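Local coordinates for protein oxaloacetate acetyl hydrolase (Cryphonectria parasitica, PDB 3M0K) that belongs to the phosphoenolpyruvate phosphomutase family of TIM-barrel enzymes and carries manganese and oxalate at the C-terminal ends of its barrel strands, at residues 48-53 / 90-95; 219-224 / 245-250; 167-172 / 181-186; 108-113 / 153-158. One frame throughout, in Å; residues are numbered along the deposited sequence.

All four contacts belong to one TIM-barrel domain. In order of closing along the chain they run interaction 1, 4, 3 and 2. Interactions 1 and 2 each join neighbouring parallel strands; their centres lie about 11 Å apart, and Tyr50 packs on Ile245 between them. Interaction 3 sets strand 164-169 of the same sheet against an outer helix, its centre about 20 Å from that of interaction 1. Interaction 4 pairs two outer helices, about 25 Å from interaction 2 between centres, and meets interaction 1 where Tyr112 packs on Ala93. Interactions 1, 2 and 3 all send side chains to one oxalate, so separate strands build a common pocket, whereas interaction 4 belongs to the surrounding helical layer.

Interaction 1 (48-53 / 90-95); sequences SLYMTG and PLIADM. With MN (manganese (II) ion), chain C; OXL (oxalate ion), chain B.
Asp94 faces Gly53 at the C-terminal side of two neighbouring parallel strands of the TIM barrel, its OD2 3.1 Å from Gly53 CA. The same OD2 binds manganese at 2.2 Å, while OD1 is fixed by the backbone N of Asp96. Two waters and oxalate O1 and O2 also bind the metal. From the other strand Thr52 gives its hydroxyl to oxalate: OG1 is anti to the backbone N (chi1 163°), and its hydrogen bond to oxalate O3 is very short at 2.5 Å. Thr52 OG1 in turn accepts from Gly55 N, just inside helix 53-61. Tyr50 brings OH to 3.1 Å from oxalate C2 and bonds through that hydroxyl to His121; its side chain crosses that of Ile92 at about a right angle, Tyr50 CD1 to Ile92 CG2 3.9 Å. Behind this shell lies regular parallel pairing: Leu49 N, Ile92 N, Met51 N and Asp94 N donate in turn across the strands, the last to Met51 O at 3.1 Å. On the sheet face of Met51, its CB rests on Ala93 CB and Leu91 CD1. At the far end Pro90 O accepts twice, from Leu49 N and, from above the carbonyl plane, from Ser48 OG at 3.2 Å. Oxalate, chelated by the metal and held by Thr52, takes further bonds from Ala54 N and Arg168, and the metal probably offsets much of its negative charge.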
loop_
_atom_site.group_PDB
_atom_site.type_symbol
_atom_site.label_atom_id
_atom_site.label_comp_id
_atom_site.label_asym_id
_atom_site.label_seq_id
_atom_site.Cartn_x
_atom_site.Cartn_y
_atom_site.Cartn_z
ATOM N N SER A 48 21.190 -16.592 -4.715
ATOM C CA SER A 48 20.323 -16.143 -3.644
ATOM C C SER A 48 20.524 -14.653 -3.494
ATOM O O SER A 48 21.615 -14.140 -3.757
ATOM C CB SER A 48 20.658 -16.841 -2.329
ATOM O OG SER A 48 19.746 -16.438 -1.310
ATOM N N LEU A 49 19.465 -13.966 -3.088
ATOM C CA LEU A 49 19.484 -12.517 -2.921
ATOM C C LEU A 49 19.189 -12.174 -1.472
ATOM O O LEU A 49 18.580 -12.961 -0.751
ATOM C CB LEU A 49 18.429 -11.856 -3.814
ATOM C CG LEU A 49 18.809 -11.518 -5.267
ATOM C CD1 LEU A 49 19.273 -12.736 -6.014
ATOM C CD2 LEU A 49 17.611 -10.902 -5.967
ATOM N N TYR A 50 19.622 -10.993 -1.055
ATOM C CA TYR A 50 19.320 -10.502 0.268
ATOM C C TYR A 50 18.626 -9.151 0.175
ATOM O O TYR A 50 19.101 -8.252 -0.510
ATOM C CB TYR A 50 20.603 -10.375 1.086
ATOM C CG TYR A 50 20.382 -9.606 2.367
ATOM C CD1 TYR A 50 19.532 -10.092 3.350
ATOM C CD2 TYR A 50 21.007 -8.388 2.589
ATOM C CE1 TYR A 50 19.312 -9.392 4.519
ATOM C CE2 TYR A 50 20.789 -7.685 3.761
ATOM C CZ TYR A 50 19.941 -8.191 4.718
ATOM O OH TYR A 50 19.746 -7.490 5.872
ATOM N N MET A 51 17.492 -9.001 0.849
ATOM C CA MET A 51 16.842 -7.696 0.863
ATOM C C MET A 51 17.217 -6.955 2.123
ATOM O O MET A 51 16.816 -7.349 3.213
ATOM C CB MET A 51 15.318 -7.806 0.780
ATOM C CG MET A 51 14.645 -6.437 0.632
ATOM S SD MET A 51 12.849 -6.501 0.791
ATOM C CE MET A 51 12.713 -6.270 2.569
ATOM N N THR A 52 17.991 -5.884 1.964
ATOM C CA THR A 52 18.397 -5.042 3.072
ATOM C C THR A 52 17.254 -4.172 3.590
ATOM O O THR A 52 16.493 -3.583 2.807
ATOM C CB THR A 52 19.571 -4.122 2.643
ATOM O OG1 THR A 52 19.707 -3.044 3.570
ATOM C CG2 THR A 52 19.324 -3.525 1.278
ATOM N N GLY A 53 17.140 -4.100 4.909
ATOM C CA GLY A 53 16.206 -3.195 5.554
ATOM C C GLY A 53 16.632 -1.747 5.394
ATOM O O GLY A 53 15.806 -0.883 5.111
ATOM N N PRO A 90 16.175 -17.789 -4.349
ATOM C CA PRO A 90 15.551 -17.492 -3.061
ATOM C C PRO A 90 15.938 -16.116 -2.535
ATOM O O PRO A 90 17.027 -15.610 -2.843
ATOM C CB PRO A 90 16.139 -18.571 -2.133
ATOM C CG PRO A 90 17.332 -19.081 -2.854
ATOM C CD PRO A 90 16.946 -19.041 -4.292
ATOM N N LEU A 91 15.061 -15.536 -1.728
ATOM C CA LEU A 91 15.302 -14.234 -1.119
ATOM C C LEU A 91 15.353 -14.364 0.385
ATOM O O LEU A 91 14.397 -14.825 1.008
ATOM C CB LEU A 91 14.176 -13.264 -1.465
ATOM C CG LEU A 91 14.275 -11.875 -0.832
ATOM C CD1 LEU A 91 15.419 -11.095 -1.451
ATOM C CD2 LEU A 91 12.958 -11.139 -1.039
ATOM N N ILE A 92 16.470 -13.956 0.958
ATOM C CA ILE A 92 16.551 -13.750 2.396
ATOM C C ILE A 92 16.252 -12.282 2.651
ATOM O O ILE A 92 16.863 -11.403 2.041
ATOM C CB ILE A 92 17.965 -14.057 2.920
ATOM C CG1 ILE A 92 18.271 -15.551 2.821
ATOM C CG2 ILE A 92 18.123 -13.581 4.355
ATOM C CD1 ILE A 92 19.746 -15.899 3.132
ATOM N N ALA A 93 15.320 -12.006 3.551
ATOM C CA ALA A 93 14.945 -10.627 3.800
ATOM C C ALA A 93 15.124 -10.260 5.263
ATOM O O ALA A 93 14.814 -11.047 6.148
ATOM C CB ALA A 93 13.494 -10.388 3.362
ATOM N N ASP A 94 15.645 -9.064 5.501
ATOM C CA ASP A 94 15.661 -8.462 6.824
ATOM C C ASP A 94 14.233 -8.477 7.348
ATOM O O ASP A 94 13.305 -8.128 6.628
ATOM C CB ASP A 94 16.113 -7.016 6.653
ATOM C CG ASP A 94 16.445 -6.330 7.946
ATOM O OD1 ASP A 94 16.222 -6.881 9.045
ATOM O OD2 ASP A 94 16.941 -5.189 7.844
ATOM N N MET A 95 14.049 -8.901 8.595
ATOM C CA MET A 95 12.763 -8.712 9.251
ATOM C C MET A 95 12.946 -7.974 10.567
ATOM O O MET A 95 12.073 -7.990 11.421
ATOM C CB MET A 95 11.993 -10.031 9.437
ATOM C CG MET A 95 12.594 -11.048 10.414
ATOM S SD MET A 95 11.399 -12.397 10.726
ATOM C CE MET A 95 10.309 -11.638 11.894
HETATM MN MN MN C . 18.522 -4.148 8.865
HETATM C C1 OXL B . 20.466 -4.248 6.537
HETATM C C2 OXL B . 21.024 -5.266 7.525
HETATM O O1 OXL B . 19.483 -3.644 6.797
HETATM O O2 OXL B . 20.475 -5.441 8.555
HETATM O O3 OXL B . 21.131 -4.026 5.334
HETATM O O4 OXL B . 22.182 -5.986 7.213
HETATM O O HOH W 1 17.871 -5.522 10.625
HETATM O O HOH W 2 19.457 -2.674 10.262
#

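Interaction 2 (219-224 / 245-250); sequences LLNSVE and IFSFAT. With CA (calcium ion), chain D; OXL (oxalate ion), chain B.
Asn221 and Ile245 are bridge partners on adjacent parallel strands of the TIM barrel, their side chains on the same sheet face; helix 233-239 joins the strands as a beta-alpha-beta unit. The two side chains cross obliquely, Asn221 OD1 3.4 Å from Ile245 CG1. That branch sits between backbone N and carbonyl carbon (chi1 72°), which carries CD1 on to Leu219 CD2 at 3.9 Å, the leucine and isoleucine crossing at about a right angle. Asn221 OD1 also approaches Ser247 OG at 2.7 Å; the hydroxyl is 2.6 Å from oxalate O4, and its proton may serve either. Glu198 holds the ND2 end. On the other sheet face Ser222 OG approaches Phe246 CD1. Beyond the strands Val223 and Phe248 lie side by side, pointing the same way, CG1 to CD2 3.6 Å, with Leu282 of the second subunit also on Phe248. Glu224 leads outward: its OE2 binds calcium at 2.3 Å, together with Asn225 and with Thr273 O and Asp275 OD1 of the second subunit.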
loop_
_atom_site.group_PDB
_atom_site.type_symbol
_atom_site.label_atom_id
_atom_site.label_comp_id
_atom_site.label_asym_id
_atom_site.label_seq_id
_atom_site.Cartn_x
_atom_site.Cartn_y
_atom_site.Cartn_z
ATOM N N LEU A 219 25.764 -17.068 9.322
ATOM C CA LEU A 219 25.688 -16.151 8.202
ATOM C C LEU A 219 26.541 -14.934 8.553
ATOM O O LEU A 219 26.459 -14.407 9.665
ATOM C CB LEU A 219 24.222 -15.758 7.993
ATOM C CG LEU A 219 23.860 -14.703 6.949
ATOM C CD1 LEU A 219 22.384 -14.852 6.626
ATOM C CD2 LEU A 219 24.152 -13.284 7.415
ATOM N N LEU A 220 27.385 -14.522 7.611
ATOM C CA LEU A 220 28.277 -13.393 7.798
ATOM C C LEU A 220 27.644 -12.190 7.108
ATOM O O LEU A 220 27.306 -12.267 5.934
ATOM C CB LEU A 220 29.641 -13.711 7.170
ATOM C CG LEU A 220 30.673 -12.580 7.161
ATOM C CD1 LEU A 220 30.969 -12.109 8.578
ATOM C CD2 LEU A 220 31.938 -13.048 6.459
ATOM N N ASN A 221 27.440 -11.104 7.846
ATOM C CA ASN A 221 26.913 -9.881 7.240
ATOM C C ASN A 221 28.027 -8.899 6.914
ATOM O O ASN A 221 28.554 -8.231 7.807
ATOM C CB ASN A 221 25.894 -9.204 8.151
ATOM C CG ASN A 221 25.453 -7.848 7.613
ATOM O OD1 ASN A 221 25.381 -7.654 6.402
ATOM N ND2 ASN A 221 25.201 -6.898 8.507
ATOM N N SER A 222 28.380 -8.815 5.638
ATOM C CA SER A 222 29.398 -7.884 5.176
ATOM C C SER A 222 28.763 -6.523 4.902
ATOM O O SER A 222 27.868 -6.417 4.072
ATOM C CB SER A 222 30.044 -8.434 3.901
ATOM O OG SER A 222 30.987 -7.522 3.356
ATOM N N VAL A 223 29.199 -5.488 5.608
ATOM C CA VAL A 223 28.634 -4.160 5.406
ATOM C C VAL A 223 29.644 -3.303 4.673
ATOM O O VAL A 223 30.678 -2.937 5.227
ATOM C CB VAL A 223 28.268 -3.481 6.735
ATOM C CG1 VAL A 223 27.628 -2.124 6.476
ATOM C CG2 VAL A 223 27.323 -4.364 7.532
ATOM N N GLU A 224 29.351 -2.998 3.415
ATOM C CA GLU A 224 30.310 -2.266 2.600
ATOM C C GLU A 224 30.578 -0.892 3.195
ATOM O O GLU A 224 29.646 -0.115 3.434
ATOM C CB GLU A 224 29.824 -2.138 1.163
ATOM C CG GLU A 224 30.738 -1.295 0.292
ATOM C CD GLU A 224 32.091 -1.945 0.057
ATOM O OE1 GLU A 224 32.338 -3.071 0.538
ATOM O OE2 GLU A 224 32.911 -1.327 -0.632
ATOM N N ILE A 245 25.959 -12.337 3.376
ATOM C CA ILE A 245 25.163 -11.305 2.729
ATOM C C ILE A 245 25.955 -10.011 2.605
ATOM O O ILE A 245 26.841 -9.717 3.409
ATOM C CB ILE A 245 23.839 -11.065 3.455
ATOM C CG1 ILE A 245 24.078 -10.337 4.775
ATOM C CG2 ILE A 245 23.116 -12.394 3.674
ATOM C CD1 ILE A 245 22.818 -10.149 5.590
ATOM N N PHE A 246 25.630 -9.239 1.581
ATOM C CA PHE A 246 26.361 -8.018 1.303
ATOM C C PHE A 246 25.386 -6.860 1.368
ATOM O O PHE A 246 24.836 -6.434 0.362
ATOM C CB PHE A 246 27.063 -8.127 -0.050
ATOM C CG PHE A 246 28.167 -9.150 -0.062
ATOM C CD1 PHE A 246 29.482 -8.761 0.095
ATOM C CD2 PHE A 246 27.879 -10.500 -0.193
ATOM C CE1 PHE A 246 30.498 -9.695 0.104
ATOM C CE2 PHE A 246 28.897 -11.444 -0.187
ATOM C CZ PHE A 246 30.206 -11.036 -0.039
ATOM N N SER A 247 25.187 -6.373 2.589
ATOM C CA SER A 247 24.159 -5.396 2.921
ATOM C C SER A 247 24.037 -4.213 1.980
ATOM O O SER A 247 22.946 -3.901 1.501
ATOM C CB SER A 247 24.423 -4.861 4.323
ATOM O OG SER A 247 23.913 -5.765 5.262
ATOM N N PHE A 248 25.155 -3.539 1.743
ATOM C CA PHE A 248 25.138 -2.284 0.999
ATOM C C PHE A 248 25.759 -2.419 -0.384
ATOM O O PHE A 248 26.189 -1.432 -0.976
ATOM C CB PHE A 248 25.853 -1.179 1.793
ATOM C CG PHE A 248 25.065 -0.657 2.964
ATOM C CD1 PHE A 248 24.427 0.569 2.890
ATOM C CD2 PHE A 248 24.972 -1.384 4.145
ATOM C CE1 PHE A 248 23.706 1.064 3.971
ATOM C CE2 PHE A 248 24.246 -0.899 5.226
ATOM C CZ PHE A 248 23.613 0.327 5.138
ATOM N N ALA A 249 25.754 -3.635 -0.913
ATOM C CA ALA A 249 26.412 -3.945 -2.180
ATOM C C ALA A 249 25.844 -3.202 -3.389
ATOM O O ALA A 249 26.541 -2.982 -4.381
ATOM C CB ALA A 249 26.373 -5.431 -2.434
ATOM N N THR A 250 24.569 -2.843 -3.332
ATOM C CA THR A 250 23.972 -2.129 -4.455
ATOM C C THR A 250 23.575 -0.695 -4.091
ATOM O O THR A 250 23.676 0.207 -4.919
ATOM C CB THR A 250 22.786 -2.899 -5.060
ATOM O OG1 THR A 250 21.775 -3.081 -4.072
ATOM C CG2 THR A 250 23.235 -4.269 -5.558
HETATM CA CA CA D . 34.771 -0.001 -0.125
HETATM C C1 OXL B . 20.466 -4.248 6.537
HETATM C C2 OXL B . 21.024 -5.266 7.525
HETATM O O1 OXL B . 19.483 -3.644 6.797
HETATM O O2 OXL B . 20.475 -5.441 8.555
HETATM O O3 OXL B . 21.131 -4.026 5.334
HETATM O O4 OXL B . 22.182 -5.986 7.213
HETATM O O HOH W 3 28.133 -5.111 1.433
HETATM O O HOH W 4 36.502 -0.907 -1.540
HETATM O O HOH W 5 35.598 -1.546 1.546
#

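Interaction 3 (167-172 / 181-186); sequences ARTDAL and IERLRA. With OXL (oxalate ion), chain B.
Leu184 lays its CD2 against the outer side of a barrel strand, 3.3 Å from Ala167 O and 4.1 Å from Thr169 CG2. This is a beta-alpha step of the TIM barrel: helix 177-190 runs back along the outside of strand 164-169, with segment axes 8.7 Å apart and 164° between their directions. Thr169 meets two consecutive helix residues, Arg183 and Leu184, crossing each at about a right angle. CG2 faces the leucine, while OG1, anti to the backbone N (chi1 180°), comes 3.8 Å from Arg183 CD. The same OG1 accepts from Ala171 N in an ST turn and bonds to Asp124. Arg183 extends from CG to NE, and one face of its guanidinium is brushed near the rim by Ala171 CB; salt bridges to Glu179 and Asp124 hold its charged end. Arg168 and Asp170, by contrast, turn away from the helix, into the barrel. Arg168 grips the carboxylate side-on, NE to OD2 and NH2 to OD1 at 2.9 Å each, and Lys137 forms a second salt bridge to Asp170 OD1. So braced, Arg168 NH1 donates to oxalate O2 at 2.8 Å, the oxygen lying at the guanidinium edge.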
loop_
_atom_site.group_PDB
_atom_site.type_symbol
_atom_site.label_atom_id
_atom_site.label_comp_id
_atom_site.label_asym_id
_atom_site.label_seq_id
_atom_site.Cartn_x
_atom_site.Cartn_y
_atom_site.Cartn_z
ATOM N N ALA A 167 18.712 -16.237 13.265
ATOM C CA ALA A 167 18.694 -15.515 14.522
ATOM C C ALA A 167 19.868 -14.556 14.559
ATOM O O ALA A 167 21.027 -14.973 14.571
ATOM C CB ALA A 167 18.754 -16.486 15.702
ATOM N N ARG A 168 19.569 -13.264 14.582
ATOM C CA ARG A 168 20.622 -12.258 14.579
ATOM C C ARG A 168 20.803 -11.685 15.969
ATOM O O ARG A 168 19.835 -11.417 16.661
ATOM C CB ARG A 168 20.297 -11.149 13.577
ATOM C CG ARG A 168 21.114 -9.887 13.792
ATOM C CD ARG A 168 20.852 -8.876 12.688
ATOM N NE ARG A 168 21.240 -7.532 13.104
ATOM C CZ ARG A 168 21.340 -6.499 12.273
ATOM N NH1 ARG A 168 21.104 -6.659 10.974
ATOM N NH2 ARG A 168 21.685 -5.310 12.739
ATOM N N THR A 169 22.049 -11.530 16.399
ATOM C CA THR A 169 22.294 -10.830 17.647
ATOM C C THR A 169 23.157 -9.608 17.415
ATOM O O THR A 169 24.196 -9.682 16.756
ATOM C CB THR A 169 22.920 -11.717 18.753
ATOM O OG1 THR A 169 23.110 -10.915 19.924
ATOM C CG2 THR A 169 24.262 -12.289 18.323
ATOM N N ASP A 170 22.692 -8.491 17.961
ATOM C CA ASP A 170 23.401 -7.220 17.946
ATOM C C ASP A 170 24.021 -6.934 19.307
ATOM O O ASP A 170 24.309 -5.780 19.636
ATOM C CB ASP A 170 22.418 -6.114 17.594
ATOM C CG ASP A 170 22.042 -6.131 16.134
ATOM O OD1 ASP A 170 22.885 -5.729 15.314
ATOM O OD2 ASP A 170 20.915 -6.552 15.803
ATOM N N ALA A 171 24.230 -7.988 20.096
ATOM C CA ALA A 171 24.633 -7.815 21.488
ATOM C C ALA A 171 26.125 -7.558 21.677
ATOM O O ALA A 171 26.547 -7.160 22.764
ATOM C CB ALA A 171 24.212 -9.021 22.311
ATOM N N LEU A 172 26.920 -7.792 20.639
ATOM C CA LEU A 172 28.374 -7.710 20.772
ATOM C C LEU A 172 28.780 -6.360 21.345
ATOM O O LEU A 172 29.495 -6.284 22.345
ATOM C CB LEU A 172 29.055 -7.941 19.423
ATOM C CG LEU A 172 30.585 -7.966 19.408
ATOM C CD1 LEU A 172 31.112 -9.036 20.360
ATOM C CD2 LEU A 172 31.100 -8.198 17.997
ATOM N N ILE A 181 27.324 -15.440 21.780
ATOM C CA ILE A 181 27.381 -16.871 21.545
ATOM C C ILE A 181 26.258 -17.583 22.293
ATOM O O ILE A 181 25.644 -18.510 21.767
ATOM C CB ILE A 181 28.740 -17.468 21.967
ATOM C CG1 ILE A 181 29.848 -16.950 21.049
ATOM C CG2 ILE A 181 28.679 -19.000 21.941
ATOM C CD1 ILE A 181 29.668 -17.331 19.588
ATOM N N GLU A 182 25.981 -17.131 23.513
ATOM C CA GLU A 182 24.959 -17.760 24.334
ATOM C C GLU A 182 23.564 -17.503 23.786
ATOM O O GLU A 182 22.707 -18.385 23.823
ATOM C CB GLU A 182 25.071 -17.293 25.778
ATOM C CG GLU A 182 26.404 -17.658 26.381
ATOM C CD GLU A 182 26.317 -17.935 27.858
ATOM O OE1 GLU A 182 26.202 -16.967 28.641
ATOM O OE2 GLU A 182 26.369 -19.124 28.235
ATOM N N ARG A 183 23.347 -16.299 23.271
ATOM C CA ARG A 183 22.072 -15.969 22.641
ATOM C C ARG A 183 21.850 -16.809 21.393
ATOM O O ARG A 183 20.737 -17.262 21.141
ATOM C CB ARG A 183 21.971 -14.477 22.302
ATOM C CG ARG A 183 21.928 -13.583 23.525
ATOM C CD ARG A 183 21.579 -12.146 23.193
ATOM N NE ARG A 183 21.467 -11.376 24.420
ATOM C CZ ARG A 183 20.624 -10.368 24.610
ATOM N NH1 ARG A 183 19.808 -9.975 23.639
ATOM N NH2 ARG A 183 20.598 -9.753 25.784
ATOM N N LEU A 184 22.903 -17.008 20.605
ATOM C CA LEU A 184 22.783 -17.813 19.389
ATOM C C LEU A 184 22.499 -19.266 19.743
ATOM O O LEU A 184 21.674 -19.920 19.106
ATOM C CB LEU A 184 24.046 -17.712 18.530
ATOM C CG LEU A 184 24.271 -16.350 17.873
ATOM C CD1 LEU A 184 25.553 -16.348 17.050
ATOM C CD2 LEU A 184 23.062 -15.951 17.021
ATOM N N ARG A 185 23.170 -19.762 20.781
ATOM C CA ARG A 185 22.929 -21.121 21.243
ATOM C C ARG A 185 21.495 -21.284 21.707
ATOM O O ARG A 185 20.849 -22.287 21.417
ATOM C CB ARG A 185 23.891 -21.489 22.375
ATOM C CG ARG A 185 25.301 -21.714 21.903
ATOM C CD ARG A 185 26.215 -22.191 23.020
ATOM N NE ARG A 185 27.521 -22.548 22.479
ATOM C CZ ARG A 185 28.665 -22.408 23.135
ATOM N NH1 ARG A 185 28.663 -21.915 24.367
ATOM N NH2 ARG A 185 29.806 -22.755 22.552
ATOM N N ALA A 186 21.009 -20.308 22.459
ATOM C CA ALA A 186 19.631 -20.346 22.917
ATOM C C ALA A 186 18.678 -20.305 21.730
ATOM O O ALA A 186 17.724 -21.069 21.675
ATOM C CB ALA A 186 19.353 -19.188 23.860
HETATM C C1 OXL B . 20.466 -4.248 6.537
HETATM C C2 OXL B . 21.024 -5.266 7.525
HETATM O O1 OXL B . 19.483 -3.644 6.797
HETATM O O2 OXL B . 20.475 -5.441 8.555
HETATM O O3 OXL B . 21.131 -4.026 5.334
HETATM O O4 OXL B . 22.182 -5.986 7.213
#

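Interaction 4 (108-113 / 153-158); sequences TVEHYI and VATKRR
Thr155 swings OG1 beside its own backbone N (chi1 -62°), which sends CG2 out toward helix 102-114, and Val109 meets it with CG1 anti to the backbone N (chi1 171°). The two methyls touch at 3.8 Å as the side chains slide past each other in opposite directions. Thr155 CG2 also presses on the facing backbone, 3.7 Å from Glu110 N, and the Glu110 side chain crosses that of Thr155 at about a right angle, its CB touching CG2. The threonine hydroxyl is bound to Ala151 O in its own helix. One turn on, Ile113 stretches CD1 over the backbone of helix 142-158, 3.7 Å from Lys156 CA and 3.9 Å from Lys156 CB. These are two helices of the outer layer of the TIM barrel, one following strand 91-94 and the other strand 119-122; their segment axes pass 9.0 Å apart at a crossing angle of -40°. Lys156 gives the contact only its base: the chain leads away, and NZ makes a salt bridge with Asp193. At the outer side Arg158 folds back so that Thr155 CA lies over one face of its guanidinium, near the rim, while Glu110 OE2 stays 4.6 Å from Arg158 NH2, so any attraction between the two charges is probably modest. A third subunit continues the packing, with its Phe10 on Ile113, its Pro86 on Glu110 and its Val294 on Arg158.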
loop_
_atom_site.group_PDB
_atom_site.type_symbol
_atom_site.label_atom_id
_atom_site.label_comp_id
_atom_site.label_asym_id
_atom_site.label_seq_id
_atom_site.Cartn_x
_atom_site.Cartn_y
_atom_site.Cartn_z
ATOM N N THR A 108 4.587 -11.227 10.862
ATOM C CA THR A 108 5.663 -10.906 9.928
ATOM C C THR A 108 6.152 -12.175 9.238
ATOM O O THR A 108 6.262 -12.229 8.012
ATOM C CB THR A 108 6.824 -10.197 10.650
ATOM O OG1 THR A 108 6.368 -8.936 11.161
ATOM C CG2 THR A 108 7.976 -9.955 9.694
ATOM N N VAL A 109 6.431 -13.208 10.025
ATOM C CA VAL A 109 6.915 -14.449 9.446
ATOM C C VAL A 109 5.854 -15.031 8.523
ATOM O O VAL A 109 6.157 -15.500 7.425
ATOM C CB VAL A 109 7.297 -15.459 10.540
ATOM C CG1 VAL A 109 7.592 -16.830 9.934
ATOM C CG2 VAL A 109 8.499 -14.939 11.331
ATOM N N GLU A 110 4.605 -14.987 8.969
ATOM C CA GLU A 110 3.506 -15.512 8.173
ATOM C C GLU A 110 3.411 -14.767 6.850
ATOM O O GLU A 110 3.273 -15.380 5.801
ATOM C CB GLU A 110 2.192 -15.399 8.945
ATOM C CG GLU A 110 0.978 -15.880 8.180
ATOM C CD GLU A 110 0.011 -16.635 9.070
ATOM O OE1 GLU A 110 -1.154 -16.208 9.189
ATOM O OE2 GLU A 110 0.425 -17.654 9.665
ATOM N N HIS A 111 3.493 -13.440 6.902
ATOM C CA HIS A 111 3.438 -12.647 5.674
ATOM C C HIS A 111 4.624 -12.901 4.746
ATOM O O HIS A 111 4.452 -13.013 3.541
ATOM C CB HIS A 111 3.304 -11.158 5.994
ATOM C CG HIS A 111 1.913 -10.755 6.372
ATOM N ND1 HIS A 111 1.163 -11.453 7.297
ATOM C CD2 HIS A 111 1.128 -9.739 5.945
ATOM C CE1 HIS A 111 -0.023 -10.887 7.419
ATOM N NE2 HIS A 111 -0.073 -9.845 6.607
ATOM N N TYR A 112 5.826 -12.993 5.303
ATOM C CA TYR A 112 7.009 -13.288 4.495
ATOM C C TYR A 112 6.869 -14.653 3.830
ATOM O O TYR A 112 7.153 -14.813 2.645
ATOM C CB TYR A 112 8.281 -13.253 5.352
ATOM C CG TYR A 112 8.897 -11.873 5.537
ATOM C CD1 TYR A 112 8.114 -10.718 5.505
ATOM C CD2 TYR A 112 10.257 -11.736 5.769
ATOM C CE1 TYR A 112 8.686 -9.450 5.701
ATOM C CE2 TYR A 112 10.836 -10.481 5.972
ATOM C CZ TYR A 112 10.052 -9.353 5.926
ATOM O OH TYR A 112 10.636 -8.123 6.111
ATOM N N ILE A 113 6.420 -15.641 4.604
ATOM C CA ILE A 113 6.239 -16.996 4.069
ATOM C C ILE A 113 5.245 -17.008 2.906
ATOM O O ILE A 113 5.525 -17.559 1.827
ATOM C CB ILE A 113 5.786 -17.981 5.173
ATOM C CG1 ILE A 113 6.992 -18.403 6.008
ATOM C CG2 ILE A 113 5.078 -19.196 4.567
ATOM C CD1 ILE A 113 6.646 -19.093 7.314
ATOM N N VAL A 153 9.534 -19.188 15.060
ATOM C CA VAL A 153 9.656 -20.611 14.760
ATOM C C VAL A 153 8.302 -21.319 14.764
ATOM O O VAL A 153 8.010 -22.131 13.886
ATOM C CB VAL A 153 10.600 -21.302 15.758
ATOM C CG1 VAL A 153 10.534 -22.815 15.582
ATOM C CG2 VAL A 153 12.012 -20.789 15.552
ATOM N N ALA A 154 7.482 -21.011 15.759
ATOM C CA ALA A 154 6.163 -21.622 15.874
ATOM C C ALA A 154 5.332 -21.328 14.631
ATOM O O ALA A 154 4.562 -22.168 14.163
ATOM C CB ALA A 154 5.461 -21.131 17.122
ATOM N N THR A 155 5.506 -20.129 14.087
ATOM C CA THR A 155 4.757 -19.729 12.903
ATOM C C THR A 155 5.194 -20.529 11.687
ATOM O O THR A 155 4.375 -21.080 10.971
ATOM C CB THR A 155 4.927 -18.227 12.629
ATOM O OG1 THR A 155 4.410 -17.489 13.741
ATOM C CG2 THR A 155 4.193 -17.833 11.372
ATOM N N LYS A 156 6.492 -20.615 11.457
ATOM C CA LYS A 156 6.951 -21.307 10.271
ATOM C C LYS A 156 6.591 -22.789 10.350
ATOM O O LYS A 156 6.347 -23.426 9.334
ATOM C CB LYS A 156 8.449 -21.112 10.072
ATOM C CG LYS A 156 9.294 -21.974 10.977
ATOM C CD LYS A 156 10.757 -21.611 10.861
ATOM C CE LYS A 156 11.582 -22.448 11.811
ATOM N NZ LYS A 156 12.911 -22.757 11.227
ATOM N N ARG A 157 6.541 -23.326 11.564
ATOM C CA ARG A 157 6.151 -24.718 11.752
ATOM C C ARG A 157 4.659 -24.901 11.515
ATOM O O ARG A 157 4.247 -25.814 10.809
ATOM C CB ARG A 157 6.516 -25.192 13.155
ATOM C CG ARG A 157 8.006 -25.182 13.433
ATOM C CD ARG A 157 8.284 -25.867 14.750
ATOM N NE ARG A 157 7.667 -27.186 14.763
ATOM C CZ ARG A 157 7.101 -27.737 15.829
ATOM N NH1 ARG A 157 7.067 -27.076 16.979
ATOM N NH2 ARG A 157 6.558 -28.947 15.738
ATOM N N ARG A 158 3.860 -24.032 12.124
ATOM C CA ARG A 158 2.410 -24.032 11.955
ATOM C C ARG A 158 2.052 -24.006 10.471
ATOM O O ARG A 158 1.076 -24.617 10.027
ATOM C CB ARG A 158 1.833 -22.802 12.663
ATOM C CG ARG A 158 0.335 -22.744 12.756
ATOM C CD ARG A 158 -0.094 -21.746 13.842
ATOM N NE ARG A 158 0.385 -20.384 13.596
ATOM C CZ ARG A 158 1.264 -19.728 14.361
ATOM N NH1 ARG A 158 1.776 -20.295 15.449
ATOM N NH2 ARG A 158 1.622 -18.487 14.044
#